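Local coordinates for protein SidF, inhibitor of growth family, member 3 (Legionella pneumophila subsp. pneumophila, PDB 4FYE) that probably removes a phosphate from phosphoinositide lipids, acting as a bacterial phosphatase of the phosphoinositide 3-phosphatase type, at residues E21-S25 and Q26-L30. The protein carries 1 engineered substitution. Sequence-based numbering, arbitrary orientation.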
ATOM      1  N   GLU A  21     -15.714  -8.277 -21.191  1.00 67.00           N
ATOM      2  CA  GLU A  21     -15.429  -9.267 -22.235  1.00 69.28           C
ATOM      3  C   GLU A  21     -14.447 -10.305 -21.729  1.00 68.42           C
ATOM      4  O   GLU A  21     -13.335  -9.942 -21.367  1.00 65.32           O
ATOM      5  CB  GLU A  21     -14.854  -8.636 -23.510  1.00 73.97           C
ATOM      6  CG  GLU A  21     -14.458  -9.660 -24.585  1.00 86.26           C
ATOM      7  CD  GLU A  21     -14.450  -9.114 -26.029  1.00105.61           C
ATOM      8  OE1 GLU A  21     -13.780  -9.731 -26.895  1.00113.36           O
ATOM      9  OE2 GLU A  21     -15.107  -8.081 -26.328  1.00109.02           O
ATOM     10  N   PRO A  22     -14.848 -11.604 -21.749  1.00 71.42           N
ATOM     11  CA  PRO A  22     -13.957 -12.727 -21.402  1.00 67.37           C
ATOM     12  C   PRO A  22     -12.654 -12.762 -22.226  1.00 65.97           C
ATOM     13  O   PRO A  22     -12.624 -12.290 -23.354  1.00 70.62           O
ATOM     14  CB  PRO A  22     -14.839 -13.967 -21.694  1.00 70.99           C
ATOM     15  CG  PRO A  22     -16.257 -13.499 -21.508  1.00 65.27           C
ATOM     16  CD  PRO A  22     -16.247 -12.059 -21.977  1.00 66.16           C
ATOM     17  N   VAL A  23     -11.592 -13.285 -21.619  1.00 64.66           N
ATOM     18  CA  VAL A  23     -10.301 -13.550 -22.245  1.00 65.93           C
ATOM     19  C   VAL A  23      -9.989 -15.043 -22.066  1.00 68.45           C
ATOM     20  O   VAL A  23     -10.049 -15.562 -20.935  1.00 65.53           O
ATOM     21  CB  VAL A  23      -9.159 -12.820 -21.536  1.00 65.37           C
ATOM     22  CG1 VAL A  23      -7.848 -13.036 -22.264  1.00 66.90           C
ATOM     23  CG2 VAL A  23      -9.466 -11.343 -21.358  1.00 70.42           C
ATOM     24  N   PRO A  24      -9.656 -15.737 -23.175  1.00 73.50           N
ATOM     25  CA  PRO A  24      -9.222 -17.162 -23.252  1.00 74.04           C
ATOM     26  C   PRO A  24      -7.817 -17.332 -22.674  1.00 77.21           C
ATOM     27  O   PRO A  24      -7.030 -16.380 -22.727  1.00 78.85           O
ATOM     28  CB  PRO A  24      -9.135 -17.424 -24.752  1.00 75.02           C
ATOM     29  CG  PRO A  24      -9.907 -16.323 -25.402  1.00 78.27           C
ATOM     30  CD  PRO A  24      -9.859 -15.132 -24.506  1.00 73.44           C
ATOM     31  N   SER A  25      -7.494 -18.529 -22.169  1.00 76.73           N
ATOM     32  CA  SER A  25      -6.222 -18.774 -21.424  1.00 80.28           C
ATOM     33  C   SER A  25      -4.918 -18.448 -22.155  1.00 79.70           C
ATOM     34  O   SER A  25      -3.994 -17.889 -21.566  1.00 76.33           O
ATOM     35  CB  SER A  25      -6.144 -20.206 -20.916  1.00 78.84           C
ATOM     36  OG  SER A  25      -7.430 -20.643 -20.557  1.00 84.06           O
ATOM     37  N   GLN A  26      -4.847 -18.825 -23.428  1.00 83.80           N
ATOM     38  CA  GLN A  26      -3.649 -18.598 -24.230  1.00 83.54           C
ATOM     39  C   GLN A  26      -3.389 -17.104 -24.379  1.00 81.67           C
ATOM     40  O   GLN A  26      -2.305 -16.702 -24.777  1.00 83.19           O
ATOM     41  CB  GLN A  26      -3.763 -19.272 -25.607  1.00 87.78           C
ATOM     42  CG  GLN A  26      -4.640 -18.542 -26.617  1.00 91.59           C
ATOM     43  CD  GLN A  26      -6.084 -19.036 -26.678  1.00 95.84           C
ATOM     44  OE1 GLN A  26      -6.669 -19.131 -27.768  1.00 95.25           O
ATOM     45  NE2 GLN A  26      -6.677 -19.331 -25.519  1.00 92.98           N
ATOM     46  N   ASN A  27      -4.385 -16.283 -24.050  1.00 79.47           N
ATOM     47  CA  ASN A  27      -4.248 -14.846 -24.193  1.00 74.17           C
ATOM     48  C   ASN A  27      -3.999 -14.093 -22.890  1.00 74.70           C
ATOM     49  O   ASN A  27      -3.789 -12.881 -22.910  1.00 69.26           O
ATOM     50  CB  ASN A  27      -5.445 -14.264 -24.930  1.00 76.71           C
ATOM     51  CG  ASN A  27      -5.441 -14.608 -26.427  1.00 83.35           C
ATOM     52  OD1 ASN A  27      -6.477 -14.482 -27.074  1.00 77.61           O
ATOM     53  ND2 ASN A  27      -4.281 -15.038 -26.981  1.00 78.97           N
ATOM     54  N   GLN A  28      -3.982 -14.805 -21.765  1.00 73.59           N
ATOM     55  CA  GLN A  28      -3.790 -14.131 -20.461  1.00 69.02           C
ATOM     56  C   GLN A  28      -2.333 -13.732 -20.296  1.00 67.98           C
ATOM     57  O   GLN A  28      -1.441 -14.370 -20.856  1.00 65.52           O
ATOM     58  CB  GLN A  28      -4.268 -15.022 -19.310  1.00 62.64           C
ATOM     59  CG  GLN A  28      -5.626 -15.643 -19.604  1.00 66.89           C
ATOM     60  CD  GLN A  28      -6.126 -16.608 -18.561  1.00 63.77           C
ATOM     61  OE1 GLN A  28      -5.419 -16.954 -17.623  1.00 67.43           O
ATOM     62  NE2 GLN A  28      -7.379 -17.026 -18.705  1.00 69.20           N
ATOM     63  N   HIS A  29      -2.093 -12.650 -19.570  1.00 64.98           N
ATOM     64  CA  HIS A  29      -0.723 -12.274 -19.236  1.00 65.14           C
ATOM     65  C   HIS A  29       0.077 -13.252 -18.363  1.00 67.24           C
ATOM     66  O   HIS A  29       1.314 -13.241 -18.356  1.00 64.38           O
ATOM     67  CB  HIS A  29      -0.743 -10.868 -18.644  1.00 67.05           C
ATOM     68  CG  HIS A  29      -1.337  -9.832 -19.592  1.00 74.24           C
ATOM     69  ND1 HIS A  29      -1.070  -9.819 -20.943  1.00 69.70           N
ATOM     70  CD2 HIS A  29      -2.197  -8.772 -19.350  1.00 64.16           C
ATOM     71  CE1 HIS A  29      -1.745  -8.817 -21.517  1.00 72.98           C
ATOM     72  NE2 HIS A  29      -2.445  -8.175 -20.545  1.00 75.45           N
ATOM     73  N   LEU A  30      -0.600 -14.100 -17.602  1.00 61.81           N
ATOM     74  CA  LEU A  30       0.103 -15.019 -16.717  1.00 59.44           C
ATOM     75  C   LEU A  30      -0.929 -15.983 -16.136  1.00 54.67           C
ATOM     76  O   LEU A  30      -2.137 -15.737 -16.222  1.00 53.12           O
ATOM     77  CB  LEU A  30       0.849 -14.236 -15.619  1.00 60.44           C
ATOM     78  CG  LEU A  30       0.014 -13.695 -14.441  1.00 62.39           C
ATOM     79  CD1 LEU A  30       0.357 -14.358 -13.096  1.00 55.84           C
ATOM     80  CD2 LEU A  30       0.221 -12.207 -14.363  1.00 57.59           C
TER
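P24 and S25 pass their carbonyls to the backbone of N27 and Q28, and these two bonds close two overlapping turns of 3-10 type. N27 N meets P24 O at 3.0 Å. One residue on, Q28 N meets S25 O at 3.1 Å, with an N-H...O angle of 167°.

The close-packed part lies on the side of V23 and Q28. V23 turns CG1 anti to its backbone N (chi1 -176°), which carries that methyl to N27 CB at 3.8 Å. The chain of Q28 runs extended beyond CG and folds back beside the turn: CG rests against the carbonyl oxygens of P24 and S25, and the amide reaches on until NE2 is 3.4 Å from S25 CA. No hydrogen bond joins the Q28 amide to S25; the contact is van der Waals. V23 and Q28 also touch Q50 of strand 50-55, while the backbone of V23 pairs with V40 in strand 39-42. The side-chain amide of Q50 takes up the outgoing backbone, OE1 accepting from H29 N and NE2 donating to N27 O, which ties the end of the turn to the start of strand 50-55.

The other side is more open to solvent and has fewer contacts, with P24, S25, Q26 and N27 all exposed. Q26 bends at chi2 (-95°), so that the amide nitrogen, its end atom, meets P24 CB at 3.2 Å, essentially a single point of touch. N27 contributes a weak bond from its own ND2 to Q26 O.

Main-chain bonds, then, set the shape of this surface turn, and side-chain polarity adds little within it: the side chains supply van der Waals contact and that one weak bond.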